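Side-chain contacts in B12-binding domain-containing protein (Kitasatospora setae, PDB 6WTE), which probably transfers a methyl group from S-adenosylmethionine by a non-radical route, using bound cobalamin and a [4Fe-4S] cluster: residues E35-D40 with H53-E58; V289-R292 with D297-L300; V446-R451 with E460-F465. All coordinates share one frame; numbering follows the deposited sequence.

Contact 1 of 3, residues E35-D40 with H53-E58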
ATOM      1  N   GLU A  35      -3.116 -24.239 -13.990  1.00 16.53           N
ATOM      2  CA  GLU A  35      -2.838 -23.334 -15.091  1.00 15.74           C
ATOM      3  C   GLU A  35      -3.366 -21.959 -14.705  1.00 16.72           C
ATOM      4  O   GLU A  35      -4.496 -21.841 -14.222  1.00 16.05           O
ATOM      5  CB  GLU A  35      -3.498 -23.828 -16.379  1.00 16.98           C
ATOM      6  CG  GLU A  35      -3.226 -22.964 -17.595  1.00 17.85           C
ATOM      7  CD  GLU A  35      -3.969 -23.447 -18.825  1.00 22.95           C
ATOM      8  OE1 GLU A  35      -4.848 -24.323 -18.681  1.00 21.52           O
ATOM      9  OE2 GLU A  35      -3.679 -22.947 -19.933  1.00 25.87           O
ATOM     10  N   VAL A  36      -2.545 -20.926 -14.887  1.00 13.87           N
ATOM     11  CA  VAL A  36      -2.895 -19.577 -14.470  1.00 12.56           C
ATOM     12  C   VAL A  36      -2.827 -18.649 -15.670  1.00 14.88           C
ATOM     13  O   VAL A  36      -1.830 -18.641 -16.400  1.00 17.83           O
ATOM     14  CB  VAL A  36      -1.971 -19.059 -13.354  1.00 13.83           C
ATOM     15  CG1 VAL A  36      -2.453 -17.705 -12.889  1.00 17.11           C
ATOM     16  CG2 VAL A  36      -1.925 -20.049 -12.208  1.00 15.91           C
ATOM     17  N   GLU A  37      -3.869 -17.850 -15.855  1.00 13.44           N
ATOM     18  CA  GLU A  37      -3.864 -16.766 -16.822  1.00 15.19           C
ATOM     19  C   GLU A  37      -4.198 -15.459 -16.117  1.00 15.25           C
ATOM     20  O   GLU A  37      -5.060 -15.422 -15.232  1.00 12.74           O
ATOM     21  CB  GLU A  37      -4.848 -17.048 -17.959  1.00 18.46           C
ATOM     22  CG  GLU A  37      -4.413 -18.247 -18.781  1.00 17.23           C
ATOM     23  CD  GLU A  37      -5.307 -18.524 -19.971  1.00 17.98           C
ATOM     24  OE1 GLU A  37      -6.524 -18.272 -19.891  1.00 23.14           O
ATOM     25  OE2 GLU A  37      -4.778 -19.000 -20.987  1.00 26.77           O
ATOM     26  N   VAL A  38      -3.486 -14.399 -16.493  1.00 13.19           N
ATOM     27  CA  VAL A  38      -3.650 -13.067 -15.920  1.00 12.03           C
ATOM     28  C   VAL A  38      -4.294 -12.175 -16.966  1.00 12.77           C
ATOM     29  O   VAL A  38      -3.868 -12.150 -18.126  1.00 17.57           O
ATOM     30  CB  VAL A  38      -2.306 -12.470 -15.464  1.00 12.87           C
ATOM     31  CG1 VAL A  38      -2.495 -11.024 -14.980  1.00 13.80           C
ATOM     32  CG2 VAL A  38      -1.683 -13.331 -14.376  1.00 14.60           C
ATOM     33  N   LEU A  39      -5.310 -11.439 -16.557  1.00 12.04           N
ATOM     34  CA  LEU A  39      -5.939 -10.440 -17.406  1.00 12.55           C
ATOM     35  C   LEU A  39      -5.677  -9.096 -16.743  1.00 15.07           C
ATOM     36  O   LEU A  39      -6.261  -8.789 -15.699  1.00 13.71           O
ATOM     37  CB  LEU A  39      -7.430 -10.738 -17.566  1.00 13.60           C
ATOM     38  CG  LEU A  39      -8.128 -10.351 -18.855  1.00 23.47           C
ATOM     39  CD1 LEU A  39      -7.387 -10.940 -20.051  1.00 22.48           C
ATOM     40  CD2 LEU A  39      -9.558 -10.874 -18.797  1.00 23.14           C
ATOM     41  N   ASP A  40      -4.756  -8.319 -17.308  1.00 13.02           N
ATOM     42  CA  ASP A  40      -4.320  -7.065 -16.702  1.00 13.68           C
ATOM     43  C   ASP A  40      -5.015  -5.911 -17.418  1.00 14.62           C
ATOM     44  O   ASP A  40      -4.735  -5.640 -18.591  1.00 18.96           O
ATOM     45  CB  ASP A  40      -2.800  -6.936 -16.773  1.00 14.78           C
ATOM     46  CG  ASP A  40      -2.275  -5.801 -15.926  1.00 17.05           C
ATOM     47  OD1 ASP A  40      -3.095  -5.014 -15.420  1.00 13.41           O
ATOM     48  OD2 ASP A  40      -1.044  -5.707 -15.755  1.00 16.08           O
ATOM     49  N   HIS A  53     -14.692  -9.407 -22.586  1.00 22.72           N
ATOM     50  CA  HIS A  53     -15.542 -10.114 -23.540  1.00 26.08           C
ATOM     51  C   HIS A  53     -14.742 -11.110 -24.363  1.00 27.73           C
ATOM     52  O   HIS A  53     -15.178 -12.250 -24.562  1.00 28.80           O
ATOM     53  CB  HIS A  53     -16.243  -9.111 -24.449  1.00 21.71           C
ATOM     54  CG  HIS A  53     -17.201  -8.220 -23.727  1.00 21.99           C
ATOM     55  ND1 HIS A  53     -17.652  -7.029 -24.253  1.00 25.76           N
ATOM     56  CD2 HIS A  53     -17.788  -8.343 -22.514  1.00 20.96           C
ATOM     57  CE1 HIS A  53     -18.483  -6.461 -23.398  1.00 18.34           C
ATOM     58  NE2 HIS A  53     -18.580  -7.235 -22.333  1.00 25.10           N
ATOM     59  N   GLU A  54     -13.561 -10.705 -24.837  1.00 27.69           N
ATOM     60  CA  GLU A  54     -12.714 -11.628 -25.584  1.00 31.64           C
ATOM     61  C   GLU A  54     -12.320 -12.821 -24.723  1.00 29.94           C
ATOM     62  O   GLU A  54     -12.430 -13.972 -25.158  1.00 30.99           O
ATOM     63  CB  GLU A  54     -11.472 -10.907 -26.111  1.00 29.92           C
ATOM     64  CG  GLU A  54     -11.765  -9.775 -27.081  1.00 36.98           C
ATOM     65  CD  GLU A  54     -10.543  -8.915 -27.370  1.00 37.12           C
ATOM     66  OE1 GLU A  54      -9.651  -8.820 -26.496  1.00 44.43           O
ATOM     67  OE2 GLU A  54     -10.474  -8.329 -28.472  1.00 42.89           O
ATOM     68  N   TYR A  55     -11.880 -12.570 -23.484  1.00 26.29           N
ATOM     69  CA  TYR A  55     -11.329 -13.656 -22.678  1.00 24.34           C
ATOM     70  C   TYR A  55     -12.378 -14.723 -22.384  1.00 25.25           C
ATOM     71  O   TYR A  55     -12.141 -15.917 -22.598  1.00 26.72           O
ATOM     72  CB  TYR A  55     -10.728 -13.126 -21.373  1.00 23.93           C
ATOM     73  CG  TYR A  55     -10.124 -14.252 -20.559  1.00 24.56           C
ATOM     74  CD1 TYR A  55      -8.828 -14.688 -20.802  1.00 25.95           C
ATOM     75  CD2 TYR A  55     -10.866 -14.910 -19.586  1.00 20.19           C
ATOM     76  CE1 TYR A  55      -8.282 -15.738 -20.085  1.00 24.59           C
ATOM     77  CE2 TYR A  55     -10.329 -15.958 -18.869  1.00 22.52           C
ATOM     78  CZ  TYR A  55      -9.041 -16.369 -19.119  1.00 21.79           C
ATOM     79  OH  TYR A  55      -8.508 -17.414 -18.399  1.00 22.63           O
ATOM     80  N   PHE A  56     -13.543 -14.317 -21.870  1.00 26.13           N
ATOM     81  CA  PHE A  56     -14.520 -15.297 -21.407  1.00 22.87           C
ATOM     82  C   PHE A  56     -15.243 -16.008 -22.543  1.00 26.49           C
ATOM     83  O   PHE A  56     -15.845 -17.062 -22.315  1.00 29.07           O
ATOM     84  CB  PHE A  56     -15.518 -14.634 -20.465  1.00 25.68           C
ATOM     85  CG  PHE A  56     -14.972 -14.427 -19.088  1.00 26.08           C
ATOM     86  CD1 PHE A  56     -14.793 -15.508 -18.238  1.00 23.36           C
ATOM     87  CD2 PHE A  56     -14.613 -13.168 -18.647  1.00 22.67           C
ATOM     88  CE1 PHE A  56     -14.278 -15.333 -16.975  1.00 21.56           C
ATOM     89  CE2 PHE A  56     -14.102 -12.991 -17.382  1.00 24.40           C
ATOM     90  CZ  PHE A  56     -13.935 -14.075 -16.547  1.00 19.54           C
ATOM     91  N   ALA A  57     -15.200 -15.470 -23.757  1.00 29.65           N
ATOM     92  CA  ALA A  57     -15.746 -16.222 -24.877  1.00 28.65           C
ATOM     93  C   ALA A  57     -14.846 -17.394 -25.249  1.00 29.05           C
ATOM     94  O   ALA A  57     -15.335 -18.431 -25.711  1.00 31.03           O
ATOM     95  CB  ALA A  57     -15.952 -15.300 -26.072  1.00 31.94           C
ATOM     96  N   GLU A  58     -13.541 -17.252 -25.029  1.00 29.45           N
ATOM     97  CA  GLU A  58     -12.548 -18.251 -25.398  1.00 30.49           C
ATOM     98  C   GLU A  58     -12.139 -19.158 -24.244  1.00 27.08           C
ATOM     99  O   GLU A  58     -11.712 -20.291 -24.484  1.00 27.85           O
ATOM    100  CB  GLU A  58     -11.302 -17.549 -25.948  1.00 35.00           C
ATOM    101  CG  GLU A  58     -11.621 -16.451 -26.963  1.00 37.50           C
ATOM    102  CD  GLU A  58     -10.538 -15.389 -27.039  1.00 38.77           C
ATOM    103  OE1 GLU A  58      -9.501 -15.547 -26.357  1.00 41.73           O
ATOM    104  OE2 GLU A  58     -10.722 -14.390 -27.774  1.00 38.60           O
TER
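E37 and L39 meet Y55 in a buried strand-to-helix contact, part polar and part apolar, at the outer edge of the cobalamin-binding domain's sheet. The strand 35-40 turns alternate side chains to its two faces: V36 and V38 pack on helix 20-31, while E37 and L39 face helix 48-58. Y55 carries CG anti to its own backbone N (chi1 -178°), which sends the ring from the helix toward the strand. There OH donates to E37 OE1 at 2.6 Å, a short bond on the anti lone pair of the carboxylate oxygen, with the carboxylate and ring planes 65° apart. The same OE1 takes a salt bridge from R59 NE, so the buried oxygen is gripped from the tyrosine and from an arginine just past the helix. The connection from strand 35-40 through helix 48-58 crosses over strand 4-9 to strand 63-67, a beta-alpha-beta crossover of this Rossmann-like domain. Y55 and L39 both also touch L6 of strand 4-9. Nearer the helix, L39 CD2 lies 3.6 Å from Y55 CB, and L39 CD1 is 4.1 Å from Y55 CD1.

Contact 2 of 3, residues V289-R292 with D297-L300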
ATOM      1  N   VAL A 289      25.566  -8.129  -1.965  1.00 13.45           N
ATOM      2  CA  VAL A 289      26.946  -7.689  -2.140  1.00 14.02           C
ATOM      3  C   VAL A 289      27.835  -8.861  -2.523  1.00 17.27           C
ATOM      4  O   VAL A 289      28.702  -8.744  -3.398  1.00 16.79           O
ATOM      5  CB  VAL A 289      27.444  -6.995  -0.859  1.00 15.62           C
ATOM      6  CG1 VAL A 289      28.948  -6.754  -0.929  1.00 15.12           C
ATOM      7  CG2 VAL A 289      26.697  -5.695  -0.651  1.00 17.02           C
ATOM      8  N   ARG A 290      27.622 -10.014  -1.885  1.00 16.00           N
ATOM      9  CA  ARG A 290      28.460 -11.174  -2.166  1.00 16.92           C
ATOM     10  C   ARG A 290      28.312 -11.624  -3.612  1.00 17.40           C
ATOM     11  O   ARG A 290      29.309 -11.935  -4.273  1.00 18.16           O
ATOM     12  CB  ARG A 290      28.111 -12.324  -1.221  1.00 17.61           C
ATOM     13  CG  ARG A 290      29.006 -13.544  -1.392  1.00 20.17           C
ATOM     14  CD  ARG A 290      28.393 -14.801  -0.786  1.00 24.19           C
ATOM     15  NE  ARG A 290      27.220 -15.263  -1.528  1.00 22.27           N
ATOM     16  CZ  ARG A 290      27.281 -15.952  -2.666  1.00 26.94           C
ATOM     17  NH1 ARG A 290      28.459 -16.252  -3.197  1.00 27.69           N
ATOM     18  NH2 ARG A 290      26.168 -16.337  -3.276  1.00 25.72           N
ATOM     19  N   ARG A 291      27.082 -11.639  -4.133  1.00 16.62           N
ATOM     20  CA  ARG A 291      26.889 -12.042  -5.524  1.00 14.98           C
ATOM     21  C   ARG A 291      27.485 -11.024  -6.483  1.00 18.27           C
ATOM     22  O   ARG A 291      28.091 -11.397  -7.496  1.00 16.55           O
ATOM     23  CB  ARG A 291      25.406 -12.233  -5.819  1.00 16.92           C
ATOM     24  CG  ARG A 291      24.780 -13.401  -5.096  1.00 16.97           C
ATOM     25  CD  ARG A 291      23.490 -13.792  -5.763  1.00 18.18           C
ATOM     26  NE  ARG A 291      22.706 -14.686  -4.926  1.00 16.22           N
ATOM     27  CZ  ARG A 291      21.569 -15.254  -5.305  1.00 16.75           C
ATOM     28  NH1 ARG A 291      21.084 -15.020  -6.519  1.00 15.47           N
ATOM     29  NH2 ARG A 291      20.914 -16.045  -4.468  1.00 15.78           N
ATOM     30  N   ARG A 292      27.316  -9.732  -6.185  1.00 16.74           N
ATOM     31  CA  ARG A 292      27.888  -8.691  -7.032  1.00 18.41           C
ATOM     32  C   ARG A 292      29.398  -8.847  -7.130  1.00 19.60           C
ATOM     33  O   ARG A 292      29.978  -8.777  -8.222  1.00 20.72           O
ATOM     34  CB  ARG A 292      27.524  -7.314  -6.476  1.00 19.25           C
ATOM     35  CG  ARG A 292      26.094  -6.886  -6.777  1.00 18.29           C
ATOM     36  CD  ARG A 292      25.690  -5.663  -5.961  1.00 19.61           C
ATOM     37  NE  ARG A 292      26.634  -4.555  -6.102  1.00 20.99           N
ATOM     38  CZ  ARG A 292      26.329  -3.369  -6.624  1.00 24.39           C
ATOM     39  NH1 ARG A 292      27.252  -2.420  -6.706  1.00 30.66           N
ATOM     40  NH2 ARG A 292      25.109  -3.129  -7.069  1.00 22.58           N
ATOM     41  N   ASP A 297      29.756 -10.104 -14.154  1.00 22.14           N
ATOM     42  CA  ASP A 297      28.671 -10.235 -15.114  1.00 22.88           C
ATOM     43  C   ASP A 297      27.317 -10.448 -14.454  1.00 22.51           C
ATOM     44  O   ASP A 297      26.300 -10.449 -15.156  1.00 23.90           O
ATOM     45  CB  ASP A 297      28.953 -11.393 -16.076  1.00 29.03           C
ATOM     46  CG  ASP A 297      30.165 -11.141 -16.957  1.00 34.55           C
ATOM     47  OD1 ASP A 297      30.426  -9.968 -17.300  1.00 36.09           O
ATOM     48  OD2 ASP A 297      30.855 -12.120 -17.309  1.00 41.80           O
ATOM     49  N   ASN A 298      27.275 -10.641 -13.141  1.00 19.97           N
ATOM     50  CA  ASN A 298      25.992 -10.760 -12.467  1.00 20.07           C
ATOM     51  C   ASN A 298      25.232  -9.447 -12.624  1.00 17.86           C
ATOM     52  O   ASN A 298      25.777  -8.379 -12.299  1.00 18.00           O
ATOM     53  CB  ASN A 298      26.188 -11.111 -10.992  1.00 19.75           C
ATOM     54  CG  ASN A 298      24.884 -11.473 -10.297  1.00 19.49           C
ATOM     55  OD1 ASN A 298      23.904 -10.734 -10.368  1.00 18.48           O
ATOM     56  ND2 ASN A 298      24.865 -12.624  -9.638  1.00 17.34           N
ATOM     57  N   PRO A 299      23.999  -9.472 -13.139  1.00 19.86           N
ATOM     58  CA  PRO A 299      23.283  -8.215 -13.412  1.00 17.57           C
ATOM     59  C   PRO A 299      22.967  -7.413 -12.168  1.00 18.82           C
ATOM     60  O   PRO A 299      22.614  -6.234 -12.293  1.00 17.22           O
ATOM     61  CB  PRO A 299      21.998  -8.685 -14.111  1.00 19.38           C
ATOM     62  CG  PRO A 299      21.798 -10.078 -13.619  1.00 20.86           C
ATOM     63  CD  PRO A 299      23.183 -10.653 -13.479  1.00 16.31           C
ATOM     64  N   LEU A 300      23.068  -8.012 -10.980  1.00 16.72           N
ATOM     65  CA  LEU A 300      22.940  -7.249  -9.745  1.00 17.46           C
ATOM     66  C   LEU A 300      24.012  -6.179  -9.611  1.00 18.28           C
ATOM     67  O   LEU A 300      23.875  -5.293  -8.760  1.00 15.77           O
ATOM     68  CB  LEU A 300      22.999  -8.184  -8.537  1.00 15.85           C
ATOM     69  CG  LEU A 300      21.819  -9.137  -8.350  1.00 15.67           C
ATOM     70  CD1 LEU A 300      22.096 -10.106  -7.216  1.00 19.11           C
ATOM     71  CD2 LEU A 300      20.540  -8.367  -8.094  1.00 13.69           C
TER
HETATM   72  O   HOH W   1      27.171 -13.950  -8.747  1.00 30.09           O
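R292 bends at its third torsion (chi3 53°), which brings NH2 round to L300 O, and N298 holds its CG anti to the backbone N (chi1 -170°), placing its amide beside R291. From R292, NH2 reaches L300 O at 3.0 Å, but the N-H...O angle of 124° makes this a weak bond; R292 CG also lies 3.8 Å from L300 CB, an aliphatic touch beside it. An alanine in place of R292 would probably leave L300 O without this donor and uncover the backbone and CB of L300. The amide of N298 works at both ends: OD1 accepts from L300 N at 2.9 Å, closing an Asx turn, while ND2 donates to E257 and to a water that in turn donates to R291 O; N301 ND2 bonds the backbone oxygens of both R292 and N298. R291 CB packs 3.9 Å from N298 ND2 and 4.2 Å from L300 CD1, whereas its charged end runs on to D254, E257 and E287. Through these contacts the loop ahead of strand 304-309 folds back on the last turns of helix 278-294, with R291 and L300 both lying on V253 of helix 249-261, and V289 turned to helix 316-325.

Contact 3 of 3, residues V446-R451 with E460-F465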
ATOM      1  N   VAL A 446     -21.670   9.080  13.098  1.00 16.24           N
ATOM      2  CA  VAL A 446     -21.797   8.299  14.322  1.00 18.18           C
ATOM      3  C   VAL A 446     -21.312   6.890  14.013  1.00 18.93           C
ATOM      4  O   VAL A 446     -22.041   6.084  13.421  1.00 18.21           O
ATOM      5  CB  VAL A 446     -23.234   8.292  14.851  1.00 15.45           C
ATOM      6  CG1 VAL A 446     -23.328   7.406  16.076  1.00 16.85           C
ATOM      7  CG2 VAL A 446     -23.687   9.708  15.181  1.00 20.22           C
ATOM      8  N   LEU A 447     -20.097   6.574  14.450  1.00 15.22           N
ATOM      9  CA  LEU A 447     -19.518   5.256  14.243  1.00 16.07           C
ATOM     10  C   LEU A 447     -19.914   4.312  15.371  1.00 16.65           C
ATOM     11  O   LEU A 447     -20.303   4.735  16.463  1.00 16.63           O
ATOM     12  CB  LEU A 447     -17.995   5.337  14.159  1.00 18.52           C
ATOM     13  CG  LEU A 447     -17.417   6.242  13.077  1.00 16.29           C
ATOM     14  CD1 LEU A 447     -15.894   6.246  13.162  1.00 17.19           C
ATOM     15  CD2 LEU A 447     -17.895   5.779  11.710  1.00 21.17           C
ATOM     16  N   LYS A 448     -19.786   3.015  15.094  1.00 15.28           N
ATOM     17  CA  LYS A 448     -20.076   1.964  16.049  1.00 15.20           C
ATOM     18  C   LYS A 448     -18.824   1.131  16.283  1.00 14.59           C
ATOM     19  O   LYS A 448     -18.190   0.690  15.314  1.00 13.60           O
ATOM     20  CB  LYS A 448     -21.223   1.055  15.541  1.00 14.83           C
ATOM     21  CG  LYS A 448     -22.537   1.801  15.320  1.00 18.08           C
ATOM     22  CD  LYS A 448     -23.572   0.972  14.558  1.00 25.08           C
ATOM     23  CE  LYS A 448     -24.046  -0.224  15.357  1.00 20.63           C
ATOM     24  NZ  LYS A 448     -25.262  -0.851  14.732  1.00 20.57           N
ATOM     25  N   PRO A 449     -18.427   0.904  17.535  1.00 15.38           N
ATOM     26  CA  PRO A 449     -17.356  -0.061  17.806  1.00 15.38           C
ATOM     27  C   PRO A 449     -17.764  -1.450  17.345  1.00 15.36           C
ATOM     28  O   PRO A 449     -18.951  -1.781  17.268  1.00 15.57           O
ATOM     29  CB  PRO A 449     -17.201  -0.007  19.331  1.00 19.03           C
ATOM     30  CG  PRO A 449     -17.803   1.295  19.732  1.00 20.97           C
ATOM     31  CD  PRO A 449     -18.911   1.551  18.763  1.00 13.75           C
ATOM     32  N   LEU A 450     -16.748  -2.275  17.072  1.00 14.47           N
ATOM     33  CA  LEU A 450     -16.975  -3.610  16.519  1.00 15.82           C
ATOM     34  C   LEU A 450     -17.962  -4.422  17.351  1.00 16.77           C
ATOM     35  O   LEU A 450     -18.825  -5.114  16.797  1.00 16.20           O
ATOM     36  CB  LEU A 450     -15.645  -4.354  16.404  1.00 15.93           C
ATOM     37  CG  LEU A 450     -15.744  -5.849  16.090  1.00 16.74           C
ATOM     38  CD1 LEU A 450     -16.342  -6.097  14.710  1.00 13.72           C
ATOM     39  CD2 LEU A 450     -14.385  -6.510  16.206  1.00 23.01           C
ATOM     40  N   ARG A 451     -17.858  -4.353  18.681  1.00 18.58           N
ATOM     41  CA  ARG A 451     -18.734  -5.163  19.523  1.00 18.04           C
ATOM     42  C   ARG A 451     -20.193  -4.739  19.424  1.00 18.75           C
ATOM     43  O   ARG A 451     -21.076  -5.493  19.844  1.00 18.72           O
ATOM     44  CB  ARG A 451     -18.281  -5.099  20.981  1.00 21.09           C
ATOM     45  CG  ARG A 451     -18.429  -3.730  21.612  1.00 21.93           C
ATOM     46  CD  ARG A 451     -17.831  -3.700  23.007  1.00 21.33           C
ATOM     47  NE  ARG A 451     -18.003  -2.395  23.629  1.00 29.56           N
ATOM     48  CZ  ARG A 451     -17.251  -1.334  23.347  1.00 24.32           C
ATOM     49  NH1 ARG A 451     -16.277  -1.429  22.452  1.00 26.48           N
ATOM     50  NH2 ARG A 451     -17.474  -0.180  23.958  1.00 25.50           N
ATOM     51  N   GLU A 460     -16.834  -2.735   9.167  1.00 10.95           N
ATOM     52  CA  GLU A 460     -15.862  -2.265   8.187  1.00 12.13           C
ATOM     53  C   GLU A 460     -16.468  -1.235   7.243  1.00 11.13           C
ATOM     54  O   GLU A 460     -15.812  -0.245   6.901  1.00 11.80           O
ATOM     55  CB  GLU A 460     -15.297  -3.454   7.406  1.00 11.14           C
ATOM     56  CG  GLU A 460     -14.509  -4.424   8.272  1.00 10.34           C
ATOM     57  CD  GLU A 460     -14.203  -5.727   7.565  1.00 11.39           C
ATOM     58  OE1 GLU A 460     -14.523  -5.846   6.365  1.00 11.81           O
ATOM     59  OE2 GLU A 460     -13.645  -6.637   8.209  1.00 11.18           O
ATOM     60  N   ARG A 461     -17.717  -1.439   6.820  1.00 13.40           N
ATOM     61  CA  ARG A 461     -18.262  -0.601   5.757  1.00 14.98           C
ATOM     62  C   ARG A 461     -18.515   0.828   6.223  1.00 12.61           C
ATOM     63  O   ARG A 461     -18.501   1.749   5.402  1.00 13.90           O
ATOM     64  CB  ARG A 461     -19.544  -1.224   5.197  1.00 15.28           C
ATOM     65  CG  ARG A 461     -20.748  -1.139   6.127  1.00 15.85           C
ATOM     66  CD  ARG A 461     -21.845  -2.118   5.703  1.00 18.78           C
ATOM     67  NE  ARG A 461     -23.011  -1.984   6.567  1.00 20.01           N
ATOM     68  CZ  ARG A 461     -23.780  -2.993   6.970  1.00 22.42           C
ATOM     69  NH1 ARG A 461     -23.509  -4.243   6.606  1.00 16.34           N
ATOM     70  NH2 ARG A 461     -24.819  -2.747   7.759  1.00 24.45           N
ATOM     71  N   GLN A 462     -18.736   1.041   7.526  1.00 12.83           N
ATOM     72  CA  GLN A 462     -19.098   2.371   8.011  1.00 13.47           C
ATOM     73  C   GLN A 462     -17.977   3.382   7.809  1.00 13.50           C
ATOM     74  O   GLN A 462     -18.233   4.590   7.818  1.00 12.97           O
ATOM     75  CB  GLN A 462     -19.475   2.312   9.497  1.00 13.21           C
ATOM     76  CG  GLN A 462     -18.328   1.860  10.377  1.00 12.71           C
ATOM     77  CD  GLN A 462     -18.679   1.781  11.854  1.00 13.68           C
ATOM     78  OE1 GLN A 462     -19.587   2.455  12.331  1.00 16.05           O
ATOM     79  NE2 GLN A 462     -17.936   0.957  12.587  1.00 13.64           N
ATOM     80  N   PHE A 463     -16.745   2.924   7.635  1.00 12.27           N
ATOM     81  CA  PHE A 463     -15.659   3.861   7.399  1.00 12.90           C
ATOM     82  C   PHE A 463     -15.606   4.354   5.958  1.00 14.88           C
ATOM     83  O   PHE A 463     -14.844   5.283   5.666  1.00 13.36           O
ATOM     84  CB  PHE A 463     -14.333   3.216   7.797  1.00 14.96           C
ATOM     85  CG  PHE A 463     -14.193   3.014   9.278  1.00 13.00           C
ATOM     86  CD1 PHE A 463     -14.752   1.906   9.895  1.00 13.06           C
ATOM     87  CD2 PHE A 463     -13.519   3.951  10.062  1.00 11.94           C
ATOM     88  CE1 PHE A 463     -14.642   1.718  11.251  1.00 11.10           C
ATOM     89  CE2 PHE A 463     -13.401   3.774  11.438  1.00 14.36           C
ATOM     90  CZ  PHE A 463     -13.958   2.655  12.036  1.00 12.84           C
ATOM     91  N   MET A 464     -16.399   3.767   5.062  1.00 15.15           N
ATOM     92  CA  MET A 464     -16.424   4.157   3.659  0.50 14.56           C
ATOM     93  C   MET A 464     -17.814   4.487   3.129  1.00 15.00           C
ATOM     94  O   MET A 464     -17.917   5.218   2.135  1.00 14.28           O
ATOM     95  CB  MET A 464     -15.815   3.041   2.797  0.50 14.88           C
ATOM     96  CG  MET A 464     -15.588   3.396   1.343  0.50 15.14           C
ATOM     97  SD  MET A 464     -14.485   2.216   0.559  0.50 21.70           S
ATOM     98  CE  MET A 464     -12.949   2.569   1.404  0.50 16.21           C
ATOM     99  N   PHE A 465     -18.877   3.977   3.747  1.00 14.51           N
ATOM    100  CA  PHE A 465     -20.237   4.156   3.264  1.00 14.43           C
ATOM    101  C   PHE A 465     -21.131   4.643   4.393  1.00 14.84           C
ATOM    102  O   PHE A 465     -20.948   4.264   5.550  1.00 16.57           O
ATOM    103  CB  PHE A 465     -20.822   2.845   2.721  1.00 13.25           C
ATOM    104  CG  PHE A 465     -20.012   2.218   1.624  1.00 13.89           C
ATOM    105  CD1 PHE A 465     -20.231   2.568   0.301  1.00 17.24           C
ATOM    106  CD2 PHE A 465     -19.060   1.252   1.909  1.00 15.51           C
ATOM    107  CE1 PHE A 465     -19.498   1.986  -0.715  1.00 15.12           C
ATOM    108  CE2 PHE A 465     -18.321   0.662   0.894  1.00 16.87           C
ATOM    109  CZ  PHE A 465     -18.543   1.029  -0.421  1.00 14.31           C
TER
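Q462 reaches across to L447 and K448, and F463 to L447, in a contact in the C-terminal part of the radical SAM core that joins residues at and after helix 456-461 to the loop ahead of that helix. Along the second segment, E460 comes first and spends its carboxylate elsewhere, on A114 N of helix 112-119 and on Y416 OH. After R461, Q462 carries the polar part. Its CG sits between the backbone N and the carbonyl carbon (chi1 62°), a crowded position, and the extended chain beyond it delivers the amide to the backbone of K448. OE1 accepts from K448 N at 2.8 Å, with the donor tilted somewhat from the carbonyl plane. NE2 donates to K448 O, also at 2.8 Å, in a nearly straight bond (173°) that lies on a lone pair of that oxygen. OE1 also comes within 3.4 Å of L447 CA, and L447 CD2 rests 3.8 Å from the same oxygen. Next in line, the F463 ring brings CE2 to 3.9 Å from L447 CD1, the two side chains crossing at about a right angle; L447 in turn packs on I423 and C427 of helix 418-427. The F463 side chain lies about 10 Å from the cobalamin, so the contact is near the cofactor without touching it. The pairing at K448 copies a backbone-to-backbone one: a side-chain amide satisfies both N and O of one residue, and because NE2 also donates to Y459 O, three bonds fix which end of the amide is which and hold its rotation.

How the contacts relate
From the N terminus, contact 1 comes first, closing a 12-residue connection between strand 35-40 and helix 48-58 within the cobalamin-binding domain. Contact 2 follows in the radical SAM core, drawing together the end of helix 278-294 and the loop that leads to strand 304-309, with four residues between its segments. Contact 3 closes last, across eight residues, joining the loop 446-451 to residues at and after helix 456-461. The three run in series, so none nests in or crosses another, and none touches: the centres of contacts 1 and 2 are about 37 Å apart. Contacts 2 and 3 lie on opposite sides of the chain's centre, about 50 Å between centres, although both belong to the radical SAM core.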